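Local atomic coordinates of putative hemin storage protein (Bordetella bronchiseptica, PDB entry 6AU1), a protein that probably hydrolyses deacetylated poly-beta-1,6-N-acetylglucosamine through its glycoside hydrolase domain, the part described here, and can disrupt bacterial biofilms. Residues I33-D38 with N342-E347; V96-V101 with L124-R129; E143-L148 with H218-Y223; A177-W182 with K203-Y208. All blocks are in the same frame, centred on the assembly; numbering follows the deposited sequence.

Contact 1 of 4, residues I33-D38 with N342-E347; sequences IDRMKD and NHPDAE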
loop_
_atom_site.group_PDB
_atom_site.type_symbol
_atom_site.label_atom_id
_atom_site.label_comp_id
_atom_site.label_asym_id
_atom_site.label_seq_id
_atom_site.Cartn_x
_atom_site.Cartn_y
_atom_site.Cartn_z
ATOM N N ILE A 33 21.170 -4.568 -0.585
ATOM C CA ILE A 33 21.328 -5.949 -0.159
ATOM C C ILE A 33 22.154 -6.025 1.120
ATOM O O ILE A 33 21.799 -6.752 2.054
ATOM C CB ILE A 33 21.994 -6.819 -1.254
ATOM C CG1 ILE A 33 21.144 -6.841 -2.534
ATOM C CG2 ILE A 33 22.240 -8.228 -0.746
ATOM C CD1 ILE A 33 19.672 -7.198 -2.321
ATOM N N ASP A 34 23.242 -5.262 1.175
ATOM C CA ASP A 34 24.097 -5.258 2.363
ATOM C C ASP A 34 23.346 -4.814 3.618
ATOM O O ASP A 34 23.516 -5.400 4.691
ATOM C CB ASP A 34 25.317 -4.361 2.160
ATOM C CG ASP A 34 26.331 -4.963 1.209
ATOM O OD1 ASP A 34 26.227 -6.173 0.916
ATOM O OD2 ASP A 34 27.236 -4.227 0.763
ATOM N N ARG A 35 22.537 -3.769 3.486
ATOM C CA ARG A 35 21.769 -3.264 4.617
ATOM C C ARG A 35 20.708 -4.260 5.068
ATOM O O ARG A 35 20.500 -4.449 6.266
ATOM C CB ARG A 35 21.103 -1.931 4.265
ATOM C CG ARG A 35 22.048 -0.749 4.283
ATOM C CD ARG A 35 21.387 0.476 3.646
ATOM N NE ARG A 35 20.181 0.912 4.349
ATOM C CZ ARG A 35 20.202 1.613 5.482
ATOM N NH1 ARG A 35 21.360 1.935 6.044
ATOM N NH2 ARG A 35 19.066 1.984 6.065
ATOM N N MET A 36 20.030 -4.893 4.116
ATOM C CA MET A 36 18.991 -5.853 4.487
ATOM C C MET A 36 19.581 -7.130 5.093
ATOM O O MET A 36 18.988 -7.723 5.998
ATOM C CB MET A 36 18.106 -6.173 3.281
ATOM C CG MET A 36 17.294 -4.962 2.773
ATOM S SD MET A 36 16.224 -4.191 4.021
ATOM C CE MET A 36 17.224 -2.819 4.591
ATOM N N LYS A 37 20.752 -7.550 4.616
ATOM C CA LYS A 37 21.419 -8.703 5.211
ATOM C C LYS A 37 21.754 -8.391 6.667
ATOM O O LYS A 37 21.583 -9.232 7.553
ATOM C CB LYS A 37 22.680 -9.071 4.411
ATOM C CG LYS A 37 23.487 -10.226 4.967
ATOM C CD LYS A 37 24.505 -10.742 3.943
ATOM C CE LYS A 37 25.308 -9.604 3.319
ATOM N NZ LYS A 37 26.373 -10.103 2.395
ATOM N N ASP A 38 22.179 -7.155 6.909
ATOM C CA ASP A 38 22.587 -6.708 8.236
ATOM C C ASP A 38 21.399 -6.554 9.185
ATOM O O ASP A 38 21.450 -6.957 10.349
ATOM C CB ASP A 38 23.343 -5.381 8.110
ATOM C CG ASP A 38 23.888 -4.885 9.432
ATOM O OD1 ASP A 38 24.136 -5.718 10.331
ATOM O OD2 ASP A 38 24.081 -3.657 9.567
ATOM N N ASN A 342 22.566 5.735 3.777
ATOM C CA ASN A 342 22.620 4.953 5.008
ATOM C C ASN A 342 21.627 5.451 6.041
ATOM O O ASN A 342 21.957 5.617 7.218
ATOM C CB ASN A 342 24.037 4.963 5.589
ATOM C CG ASN A 342 25.056 4.373 4.636
ATOM O OD1 ASN A 342 26.067 5.002 4.317
ATOM N ND2 ASN A 342 24.786 3.162 4.161
ATOM N N HIS A 343 20.403 5.705 5.594
ATOM C CA HIS A 343 19.360 6.120 6.500
ATOM C C HIS A 343 18.088 5.292 6.331
ATOM O O HIS A 343 17.607 5.125 5.217
ATOM C CB HIS A 343 19.028 7.588 6.325
ATOM C CG HIS A 343 18.129 8.093 7.398
ATOM N ND1 HIS A 343 16.770 7.862 7.386
ATOM C CD2 HIS A 343 18.397 8.730 8.561
ATOM C CE1 HIS A 343 16.234 8.374 8.477
ATOM N NE2 HIS A 343 17.198 8.908 9.207
ATOM N N PRO A 344 17.518 4.796 7.445
ATOM C CA PRO A 344 17.994 5.027 8.815
ATOM C C PRO A 344 19.301 4.304 9.117
ATOM O O PRO A 344 19.733 3.443 8.350
ATOM C CB PRO A 344 16.851 4.484 9.686
ATOM C CG PRO A 344 16.140 3.489 8.824
ATOM C CD PRO A 344 16.269 4.013 7.408
ATOM N N ASP A 345 19.934 4.683 10.221
ATOM C CA ASP A 345 21.193 4.092 10.648
ATOM C C ASP A 345 20.962 2.633 11.048
ATOM O O ASP A 345 20.303 2.350 12.053
ATOM C CB ASP A 345 21.773 4.910 11.804
ATOM C CG ASP A 345 23.117 4.382 12.308
ATOM O OD1 ASP A 345 23.551 3.279 11.919
ATOM O OD2 ASP A 345 23.732 5.088 13.123
ATOM N N ALA A 346 21.502 1.721 10.245
ATOM C CA ALA A 346 21.332 0.286 10.453
ATOM C C ALA A 346 21.876 -0.169 11.799
ATOM O O ALA A 346 21.244 -0.968 12.489
ATOM C CB ALA A 346 22.006 -0.491 9.330
ATOM N N GLU A 347 23.050 0.338 12.165
ATOM C CA GLU A 347 23.669 -0.001 13.436
ATOM C C GLU A 347 22.759 0.346 14.609
ATOM O O GLU A 347 22.659 -0.411 15.574
ATOM C CB GLU A 347 25.016 0.716 13.588
HETATM O O HOH W 1 23.378 2.822 8.080
#

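Contact 2 of 4, residues V96-V101 with L124-R129; sequences VLTFSV and LGSPTR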
loop_
_atom_site.group_PDB
_atom_site.type_symbol
_atom_site.label_atom_id
_atom_site.label_comp_id
_atom_site.label_asym_id
_atom_site.label_seq_id
_atom_site.Cartn_x
_atom_site.Cartn_y
_atom_site.Cartn_z
ATOM N N VAL A 96 -3.586 -0.873 -6.468
ATOM C CA VAL A 96 -4.808 -1.614 -6.683
ATOM C C VAL A 96 -5.541 -1.063 -7.910
ATOM O O VAL A 96 -6.139 -1.820 -8.683
ATOM C CB VAL A 96 -5.714 -1.535 -5.442
ATOM C CG1 VAL A 96 -6.999 -2.354 -5.659
ATOM C CG2 VAL A 96 -4.955 -2.031 -4.192
ATOM N N LEU A 97 -5.511 0.262 -8.062
ATOM C CA LEU A 97 -6.321 0.963 -9.066
ATOM C C LEU A 97 -5.540 1.887 -9.997
ATOM O O LEU A 97 -5.931 2.065 -11.159
ATOM C CB LEU A 97 -7.398 1.814 -8.380
ATOM C CG LEU A 97 -8.357 1.116 -7.422
ATOM C CD1 LEU A 97 -9.311 2.177 -6.886
ATOM C CD2 LEU A 97 -9.103 -0.014 -8.127
ATOM N N THR A 98 -4.468 2.508 -9.498
ATOM C CA THR A 98 -3.796 3.557 -10.283
ATOM C C THR A 98 -2.819 2.986 -11.313
ATOM O O THR A 98 -1.651 2.734 -11.006
ATOM C CB THR A 98 -3.020 4.563 -9.398
ATOM O OG1 THR A 98 -2.008 3.881 -8.636
ATOM C CG2 THR A 98 -3.961 5.316 -8.460
ATOM N N PHE A 99 -3.330 2.773 -12.519
ATOM C CA PHE A 99 -2.518 2.405 -13.671
ATOM C C PHE A 99 -2.908 3.309 -14.814
ATOM O O PHE A 99 -4.039 3.241 -15.294
ATOM C CB PHE A 99 -2.726 0.936 -14.042
ATOM C CG PHE A 99 -2.368 -0.006 -12.940
ATOM C CD1 PHE A 99 -1.049 -0.430 -12.777
ATOM C CD2 PHE A 99 -3.339 -0.449 -12.046
ATOM C CE1 PHE A 99 -0.709 -1.297 -11.735
ATOM C CE2 PHE A 99 -3.009 -1.313 -11.010
ATOM C CZ PHE A 99 -1.687 -1.741 -10.856
ATOM N N SER A 100 -1.983 4.166 -15.234
ATOM C CA SER A 100 -2.261 5.116 -16.307
ATOM C C SER A 100 -1.907 4.489 -17.652
ATOM O O SER A 100 -0.862 4.767 -18.237
ATOM C CB SER A 100 -1.494 6.421 -16.077
ATOM O OG SER A 100 -1.986 7.074 -14.905
ATOM N N VAL A 101 -2.796 3.618 -18.114
ATOM C CA VAL A 101 -2.648 2.927 -19.376
ATOM C C VAL A 101 -2.629 3.919 -20.542
ATOM O O VAL A 101 -3.173 5.021 -20.445
ATOM C CB VAL A 101 -3.793 1.904 -19.581
ATOM C CG1 VAL A 101 -3.755 0.851 -18.497
ATOM C CG2 VAL A 101 -5.160 2.613 -19.581
ATOM N N LEU A 124 -7.592 13.104 -1.716
ATOM C CA LEU A 124 -6.586 12.158 -1.257
ATOM C C LEU A 124 -6.278 11.151 -2.360
ATOM O O LEU A 124 -5.120 10.888 -2.661
ATOM C CB LEU A 124 -7.050 11.438 0.007
ATOM C CG LEU A 124 -6.067 10.397 0.549
ATOM C CD1 LEU A 124 -4.702 11.014 0.845
ATOM C CD2 LEU A 124 -6.641 9.762 1.786
ATOM N N GLY A 125 -7.332 10.623 -2.976
ATOM C CA GLY A 125 -7.161 9.675 -4.067
ATOM C C GLY A 125 -6.652 10.310 -5.350
ATOM O O GLY A 125 -6.974 11.460 -5.652
ATOM N N SER A 126 -5.853 9.564 -6.111
ATOM C CA SER A 126 -5.377 10.049 -7.409
ATOM C C SER A 126 -6.506 10.076 -8.424
ATOM O O SER A 126 -7.317 9.154 -8.468
ATOM C CB SER A 126 -4.237 9.160 -7.934
ATOM O OG SER A 126 -3.927 9.485 -9.285
ATOM N N PRO A 127 -6.549 11.120 -9.274
ATOM C CA PRO A 127 -7.512 11.143 -10.378
ATOM C C PRO A 127 -7.314 9.986 -11.358
ATOM O O PRO A 127 -8.222 9.721 -12.149
ATOM C CB PRO A 127 -7.224 12.480 -11.082
ATOM C CG PRO A 127 -6.490 13.302 -10.090
ATOM C CD PRO A 127 -5.732 12.342 -9.216
ATOM N N THR A 128 -6.155 9.325 -11.310
ATOM C CA THR A 128 -5.856 8.235 -12.234
ATOM C C THR A 128 -6.335 6.859 -11.766
ATOM O O THR A 128 -6.131 5.868 -12.478
ATOM C CB THR A 128 -4.332 8.127 -12.505
ATOM O OG1 THR A 128 -3.678 7.640 -11.325
ATOM C CG2 THR A 128 -3.750 9.493 -12.904
ATOM N N ARG A 129 -6.937 6.769 -10.572
ATOM C CA ARG A 129 -7.504 5.490 -10.135
ATOM C C ARG A 129 -8.471 4.954 -11.187
ATOM O O ARG A 129 -9.469 5.612 -11.511
ATOM C CB ARG A 129 -8.261 5.628 -8.796
ATOM C CG ARG A 129 -7.391 5.724 -7.536
ATOM C CD ARG A 129 -8.248 6.272 -6.371
ATOM N NE ARG A 129 -8.737 7.612 -6.727
ATOM C CZ ARG A 129 -9.846 8.175 -6.250
ATOM N NH1 ARG A 129 -10.604 7.535 -5.366
ATOM N NH2 ARG A 129 -10.196 9.390 -6.663
HETATM O O HOH W 2 -5.827 5.555 -15.178
HETATM O O HOH W 3 -1.935 5.875 -12.391
#

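Contact 3 of 4, residues E143-L148 with H218-Y223; sequences EIYEDL and HIVSGY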
loop_
_atom_site.group_PDB
_atom_site.type_symbol
_atom_site.label_atom_id
_atom_site.label_comp_id
_atom_site.label_asym_id
_atom_site.label_seq_id
_atom_site.Cartn_x
_atom_site.Cartn_y
_atom_site.Cartn_z
ATOM N N GLU A 143 -5.056 -8.426 -15.363
ATOM C CA GLU A 143 -4.028 -8.934 -16.262
ATOM C C GLU A 143 -2.649 -8.402 -15.891
ATOM O O GLU A 143 -1.639 -9.091 -16.063
ATOM C CB GLU A 143 -4.382 -8.593 -17.709
ATOM C CG GLU A 143 -5.519 -9.487 -18.241
ATOM C CD GLU A 143 -6.026 -9.076 -19.604
ATOM O OE1 GLU A 143 -5.556 -8.052 -20.134
ATOM O OE2 GLU A 143 -6.907 -9.780 -20.145
ATOM N N ILE A 144 -2.606 -7.183 -15.369
ATOM C CA ILE A 144 -1.341 -6.635 -14.888
ATOM C C ILE A 144 -0.827 -7.469 -13.707
ATOM O O ILE A 144 0.364 -7.793 -13.639
ATOM C CB ILE A 144 -1.491 -5.138 -14.500
ATOM C CG1 ILE A 144 -1.752 -4.308 -15.766
ATOM C CG2 ILE A 144 -0.234 -4.622 -13.784
ATOM C CD1 ILE A 144 -2.163 -2.858 -15.478
ATOM N N TYR A 145 -1.727 -7.837 -12.796
ATOM C CA TYR A 145 -1.352 -8.698 -11.673
ATOM C C TYR A 145 -0.934 -10.083 -12.157
ATOM O O TYR A 145 0.012 -10.668 -11.623
ATOM C CB TYR A 145 -2.502 -8.799 -10.663
ATOM C CG TYR A 145 -2.465 -7.708 -9.608
ATOM C CD1 TYR A 145 -2.893 -6.414 -9.892
ATOM C CD2 TYR A 145 -2.005 -7.975 -8.325
ATOM C CE1 TYR A 145 -2.855 -5.408 -8.913
ATOM C CE2 TYR A 145 -1.955 -6.988 -7.352
ATOM C CZ TYR A 145 -2.376 -5.711 -7.645
ATOM O OH TYR A 145 -2.317 -4.748 -6.651
ATOM N N GLU A 146 -1.621 -10.606 -13.173
ATOM C CA GLU A 146 -1.245 -11.900 -13.736
ATOM C C GLU A 146 0.169 -11.837 -14.310
ATOM O O GLU A 146 0.983 -12.749 -14.109
ATOM C CB GLU A 146 -2.234 -12.331 -14.818
ATOM C CG GLU A 146 -1.875 -13.638 -15.502
ATOM C CD GLU A 146 -2.936 -14.088 -16.507
ATOM O OE1 GLU A 146 -3.688 -13.238 -17.013
ATOM O OE2 GLU A 146 -3.025 -15.294 -16.785
ATOM N N ASP A 147 0.460 -10.741 -15.007
ATOM C CA ASP A 147 1.769 -10.564 -15.638
ATOM C C ASP A 147 2.880 -10.410 -14.596
ATOM O O ASP A 147 3.983 -10.933 -14.780
ATOM C CB ASP A 147 1.754 -9.353 -16.587
ATOM C CG ASP A 147 0.927 -9.599 -17.847
ATOM O OD1 ASP A 147 0.584 -10.771 -18.123
ATOM O OD2 ASP A 147 0.632 -8.624 -18.574
ATOM N N LEU A 148 2.587 -9.710 -13.500
ATOM C CA LEU A 148 3.519 -9.663 -12.373
ATOM C C LEU A 148 3.839 -11.069 -11.873
ATOM O O LEU A 148 5.002 -11.414 -11.642
ATOM C CB LEU A 148 2.942 -8.829 -11.224
ATOM C CG LEU A 148 3.714 -8.903 -9.905
ATOM C CD1 LEU A 148 5.093 -8.266 -10.046
ATOM C CD2 LEU A 148 2.909 -8.288 -8.752
ATOM N N HIS A 218 -6.199 -14.105 -5.801
ATOM C CA HIS A 218 -6.498 -15.416 -6.378
ATOM C C HIS A 218 -5.743 -15.595 -7.696
ATOM O O HIS A 218 -5.209 -16.669 -7.987
ATOM C CB HIS A 218 -8.008 -15.579 -6.587
ATOM C CG HIS A 218 -8.404 -16.920 -7.126
ATOM N ND1 HIS A 218 -8.889 -17.096 -8.404
ATOM C CD2 HIS A 218 -8.378 -18.150 -6.563
ATOM C CE1 HIS A 218 -9.146 -18.377 -8.605
ATOM N NE2 HIS A 218 -8.845 -19.037 -7.501
ATOM N N ILE A 219 -5.702 -14.534 -8.494
ATOM C CA ILE A 219 -4.968 -14.571 -9.754
ATOM C C ILE A 219 -3.480 -14.845 -9.540
ATOM O O ILE A 219 -2.896 -15.728 -10.177
ATOM C CB ILE A 219 -5.146 -13.257 -10.518
ATOM C CG1 ILE A 219 -6.551 -13.203 -11.106
ATOM C CG2 ILE A 219 -4.101 -13.129 -11.624
ATOM C CD1 ILE A 219 -6.931 -11.855 -11.603
ATOM N N VAL A 220 -2.876 -14.108 -8.616
ATOM C CA VAL A 220 -1.443 -14.244 -8.364
ATOM C C VAL A 220 -1.106 -15.599 -7.755
ATOM O O VAL A 220 -0.146 -16.251 -8.172
ATOM C CB VAL A 220 -0.937 -13.116 -7.449
ATOM C CG1 VAL A 220 0.516 -13.361 -7.011
ATOM C CG2 VAL A 220 -1.047 -11.786 -8.170
ATOM N N SER A 221 -1.907 -16.032 -6.788
ATOM C CA SER A 221 -1.636 -17.292 -6.096
ATOM C C SER A 221 -1.713 -18.481 -7.046
ATOM O O SER A 221 -0.988 -19.467 -6.883
ATOM C CB SER A 221 -2.610 -17.488 -4.936
ATOM O OG SER A 221 -3.886 -17.857 -5.414
ATOM N N GLY A 222 -2.596 -18.390 -8.036
ATOM C CA GLY A 222 -2.712 -19.431 -9.038
ATOM C C GLY A 222 -1.446 -19.540 -9.864
ATOM O O GLY A 222 -1.025 -20.636 -10.234
ATOM N N TYR A 223 -0.829 -18.395 -10.141
ATOM C CA TYR A 223 0.356 -18.339 -10.991
ATOM C C TYR A 223 1.662 -18.536 -10.242
ATOM O O TYR A 223 2.648 -18.994 -10.815
ATOM C CB TYR A 223 0.404 -17.011 -11.733
ATOM C CG TYR A 223 -0.076 -17.124 -13.143
ATOM C CD1 TYR A 223 0.795 -17.481 -14.162
ATOM C CD2 TYR A 223 -1.404 -16.892 -13.460
ATOM C CE1 TYR A 223 0.356 -17.595 -15.458
ATOM C CE2 TYR A 223 -1.851 -17.009 -14.751
ATOM C CZ TYR A 223 -0.969 -17.353 -15.748
ATOM O OH TYR A 223 -1.417 -17.463 -17.044
#

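Contact 4 of 4, residues A177-W182 with K203-Y208; sequences ATYQGW and KGKIRY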
loop_
_atom_site.group_PDB
_atom_site.type_symbol
_atom_site.label_atom_id
_atom_site.label_comp_id
_atom_site.label_asym_id
_atom_site.label_seq_id
_atom_site.Cartn_x
_atom_site.Cartn_y
_atom_site.Cartn_z
ATOM N N ALA A 177 -24.638 1.506 -11.325
ATOM C CA ALA A 177 -25.370 0.277 -11.626
ATOM C C ALA A 177 -25.076 -0.790 -10.580
ATOM O O ALA A 177 -25.957 -1.577 -10.218
ATOM C CB ALA A 177 -25.025 -0.230 -13.021
ATOM N N THR A 178 -23.841 -0.808 -10.086
ATOM C CA THR A 178 -23.457 -1.757 -9.046
ATOM C C THR A 178 -24.180 -1.456 -7.726
ATOM O O THR A 178 -24.637 -2.375 -7.046
ATOM C CB THR A 178 -21.931 -1.758 -8.818
ATOM O OG1 THR A 178 -21.267 -2.090 -10.047
ATOM C CG2 THR A 178 -21.549 -2.770 -7.753
ATOM N N TYR A 179 -24.287 -0.175 -7.370
ATOM C CA TYR A 179 -24.988 0.214 -6.145
ATOM C C TYR A 179 -26.454 -0.190 -6.220
ATOM O O TYR A 179 -27.046 -0.574 -5.215
ATOM C CB TYR A 179 -24.886 1.723 -5.887
ATOM C CG TYR A 179 -23.480 2.274 -5.945
ATOM C CD1 TYR A 179 -22.383 1.499 -5.576
ATOM C CD2 TYR A 179 -23.248 3.573 -6.384
ATOM C CE1 TYR A 179 -21.082 2.013 -5.645
ATOM C CE2 TYR A 179 -21.962 4.092 -6.456
ATOM C CZ TYR A 179 -20.888 3.316 -6.085
ATOM O OH TYR A 179 -19.623 3.859 -6.170
ATOM N N GLN A 180 -27.030 -0.102 -7.414
ATOM C CA GLN A 180 -28.426 -0.483 -7.620
ATOM C C GLN A 180 -28.572 -1.967 -7.306
ATOM O O GLN A 180 -29.550 -2.398 -6.680
ATOM C CB GLN A 180 -28.855 -0.160 -9.052
ATOM C CG GLN A 180 -30.331 -0.350 -9.350
ATOM C CD GLN A 180 -30.715 0.244 -10.695
ATOM O OE1 GLN A 180 -29.928 0.227 -11.641
ATOM N NE2 GLN A 180 -31.920 0.788 -10.779
ATOM N N GLY A 181 -27.569 -2.736 -7.719
ATOM C CA GLY A 181 -27.488 -4.145 -7.392
ATOM C C GLY A 181 -27.438 -4.432 -5.902
ATOM O O GLY A 181 -27.847 -5.509 -5.470
ATOM N N TRP A 182 -26.949 -3.479 -5.112
ATOM C CA TRP A 182 -26.885 -3.653 -3.663
ATOM C C TRP A 182 -28.192 -3.254 -2.990
ATOM O O TRP A 182 -28.309 -3.337 -1.771
ATOM C CB TRP A 182 -25.758 -2.819 -3.038
ATOM C CG TRP A 182 -24.366 -3.068 -3.554
ATOM C CD1 TRP A 182 -23.930 -4.129 -4.295
ATOM C CD2 TRP A 182 -23.229 -2.222 -3.353
ATOM N NE1 TRP A 182 -22.581 -3.993 -4.570
ATOM C CE2 TRP A 182 -22.129 -2.828 -4.005
ATOM C CE3 TRP A 182 -23.033 -1.010 -2.682
ATOM C CZ2 TRP A 182 -20.854 -2.265 -4.002
ATOM C CZ3 TRP A 182 -21.769 -0.444 -2.687
ATOM C CH2 TRP A 182 -20.691 -1.071 -3.344
ATOM N N LYS A 203 -20.042 1.007 3.792
ATOM C CA LYS A 203 -19.618 -0.365 4.085
ATOM C C LYS A 203 -19.543 -1.207 2.816
ATOM O O LYS A 203 -18.646 -2.040 2.666
ATOM C CB LYS A 203 -20.559 -1.013 5.097
ATOM C CG LYS A 203 -20.353 -0.506 6.515
ATOM C CD LYS A 203 -18.942 -0.841 6.997
ATOM C CE LYS A 203 -18.737 -0.459 8.456
ATOM N NZ LYS A 203 -17.393 -0.882 8.952
ATOM N N GLY A 204 -20.480 -0.978 1.898
ATOM C CA GLY A 204 -20.498 -1.687 0.632
ATOM C C GLY A 204 -19.254 -1.419 -0.202
ATOM O O GLY A 204 -18.672 -2.342 -0.792
ATOM N N LYS A 205 -18.837 -0.159 -0.263
ATOM C CA LYS A 205 -17.645 0.183 -1.043
ATOM C C LYS A 205 -16.399 -0.421 -0.409
ATOM O O LYS A 205 -15.499 -0.890 -1.116
ATOM C CB LYS A 205 -17.495 1.698 -1.175
ATOM C CG LYS A 205 -18.502 2.300 -2.151
ATOM C CD LYS A 205 -18.275 3.795 -2.320
ATOM C CE LYS A 205 -18.760 4.554 -1.082
ATOM N NZ LYS A 205 -18.302 5.971 -1.167
ATOM N N ILE A 206 -16.339 -0.397 0.919
ATOM C CA ILE A 206 -15.209 -0.999 1.632
ATOM C C ILE A 206 -15.090 -2.471 1.268
ATOM O O ILE A 206 -13.999 -2.946 0.922
ATOM C CB ILE A 206 -15.347 -0.831 3.157
ATOM C CG1 ILE A 206 -15.105 0.639 3.535
ATOM C CG2 ILE A 206 -14.398 -1.788 3.928
ATOM C CD1 ILE A 206 -15.665 1.044 4.932
ATOM N N ARG A 207 -16.213 -3.181 1.299
ATOM C CA ARG A 207 -16.204 -4.608 0.989
ATOM C C ARG A 207 -15.923 -4.858 -0.490
ATOM O O ARG A 207 -15.266 -5.847 -0.840
ATOM C CB ARG A 207 -17.527 -5.249 1.407
ATOM C CG ARG A 207 -17.650 -5.363 2.912
ATOM C CD ARG A 207 -18.863 -6.177 3.331
ATOM N NE ARG A 207 -19.062 -6.142 4.778
ATOM C CZ ARG A 207 -19.992 -5.411 5.386
ATOM N NH1 ARG A 207 -20.819 -4.660 4.669
ATOM N NH2 ARG A 207 -20.101 -5.438 6.707
ATOM N N TYR A 208 -16.407 -3.970 -1.358
ATOM C CA TYR A 208 -16.161 -4.132 -2.790
ATOM C C TYR A 208 -14.661 -4.069 -3.106
ATOM O O TYR A 208 -14.139 -4.913 -3.852
ATOM C CB TYR A 208 -16.912 -3.074 -3.605
ATOM C CG TYR A 208 -16.879 -3.342 -5.094
ATOM C CD1 TYR A 208 -17.841 -4.141 -5.696
ATOM C CD2 TYR A 208 -15.870 -2.806 -5.895
ATOM C CE1 TYR A 208 -17.816 -4.390 -7.049
ATOM C CE2 TYR A 208 -15.832 -3.054 -7.247
ATOM C CZ TYR A 208 -16.805 -3.847 -7.823
ATOM O OH TYR A 208 -16.781 -4.100 -9.179
#

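Contact 1 of 4, residues I33-D38 with N342-E347
R35 sets out from its helix with CG anti to the carbonyl carbon (chi1 -77°), runs extended through chi2 and then bends at chi3 (61°), which lays the guanidinium end-on against the carbonyl of P344. Both terminal nitrogens bond to this one oxygen: R35 NH2 to P344 O at 2.8 Å and nearly straight (161°), in the carbonyl plane on a lone pair, and R35 NH1 to P344 O at 3.2 Å and more bent. P344 O lies essentially in the guanidinium plane for both bonds, so the fork fixes the rotation of that plane. NH2 also forms a salt bridge with D337. In this TIM-barrel domain the arrangement joins helix 22-39, which follows the first barrel strand, to the chain leaving the last strand, 332-335. A cis peptide precedes P344, and D345 N-caps helix 346-353 through a weak bond from E347 N to D345 OD1 (3.0 Å). A water accepts from A346 N at 3.1 Å and, weakly, from R35 NH1, and donates to N342 O. One turn along the first helix, D38 OD2 touches A346 CB at 3.8 Å, while D38 OD1 is salt-bridged to R350 of the capped helix.

Contact 2 of 4, residues V96-V101 with L124-R129
T98 and R129 meet through aliphatic carbon: T98 CG2 lies 3.6 Å from R129 CG, the two side chains crossing obliquely, and the same methyl touches S126 CB. L97 lies across the same arginine chain, with L97 CB 3.9 Å from R129 CB. Further on, S100 OG comes within 3.5 Å of T128 CB. No direct hydrogen bond joins the two segments; two waters do so instead. One donates to both F99 O (2.9 Å) and T128 O (2.7 Å), and the other binds T128 OG1 while donating to S100 OG.

The next shell fixes these groups. The R129 chain bends at chi3 (-61°), folding the guanidinium back on its own segment, where R129 NE bonds S126 O at 2.7 Å and almost linearly (176°). R129 N reaches that oxygen from the other face of the carbonyl plane, closing the type I turn from S126 to R129. S126 OG and T128 OG1 share a hydrogen bond of 2.8 Å. Outside the pair, E169 forms a salt bridge with R129 NH2, D57 bonds S100 OG, and the carboxylate of D162 accepts from the backbone nitrogens of V96, L97 and T98. Both segments belong to the long connection from strand 89-94 to helix 135-151, a beta-alpha loop at the C-terminal end of a barrel strand, the end where TIM-barrel glycosidases usually carry their active sites.

Contact 3 of 4, residues E143-L148 with H218-Y223
I219 lays its CG2 methyl over the backbone and first side-chain carbon of E146, with I219 CG2 3.8 Å from E146 CA and equally far from E146 CB. The two helices, 135-151 and 195-223, are successive members of the outer layer of the TIM barrel, following strands 89-94 and 156-159. Their short segments run nearly parallel, with axes 8.6 Å apart at closest approach and crossing at -25°, as expected of neighbouring helices that wrap the same barrel. Contact along this line is mainly apolar. At the outer margin, E146 has CG anti to the backbone N (chi1 177°) and continues extended, carrying its carboxylate across to Y223. The bond from Y223 OH to E146 OE2 measures 2.7 Å but is weak, and the poor order of Y223 makes its details uncertain. The firmer partner of the glutamate is R66, salt-bridged to OE1. On the barrel side, Y145 swings its ring away toward the strands, where its hydroxyl bonds P95 O, and V220 reaches both the backbone and the ring of this tyrosine. The CG2 methyl of V220 is 3.8 Å from Y145 O and approaches the ring edge near its plane, 3.9 Å from Y145 CD2.

Contact 4 of 4, residues A177-W182 with K203-Y208
G204 meets the indole of W182: its CA stands 4.2 Å from the centroid of the six-membered ring and 30° off the ring normal, an off-centre CH-pi contact. Having no side chain, G204 admits the ring against its backbone, and W182 CH2 comes 3.5 Å from G204 C. The opposite face of the indole is occupied from its own segment, where T178 O lies 3.3 Å above the plane and Y179 CD1 also packs near the rim. K205 comes next. Its chain bends at chi3 and passes Y179, with K205 CD 4.1 Å from Y179 OH, a hydroxyl hydrogen-bonded to D170 O, while NZ goes on to bond E169 O and forms a cation-pi contact with W201. Both segments belong to the helical excursion between barrel strands 156-159 and 230-235: helix 173-181, with W182, packs on the long helix 195-223 of the TIM barrel. One turn beyond G204, Y208 has CG anti to the backbone N (chi1 -170°), which sends its side chain across that of W182 at about a right angle. Y208 CD1 sits near the indole plane, at its edge, 3.9 Å from W182 CZ2. Farther out, Y208 CE1 touches T178 CG2 at 4.1 Å, and the ring stacks on F133 while its hydroxyl bonds P132 O.

In the fold
From the N terminus, the chain passes through the first barrel strand into helix 22-39, where contact 1 opens; it closes only after the last strand, 332-335, and so encloses the other three. Contact 2 closes a short loop within the connection from strand 89-94 to helix 135-151. Contact 3 then opens on that helix and closes on helix 195-223, and contact 4 lies wholly within its span, using the same long helix earlier in its course. Contacts 2 and 3 are in series but touch in space, with F99 CD1 3.8 Å from I144 CD1. Contact 1 stands apart, its centre about 44 Å from that of contact 4.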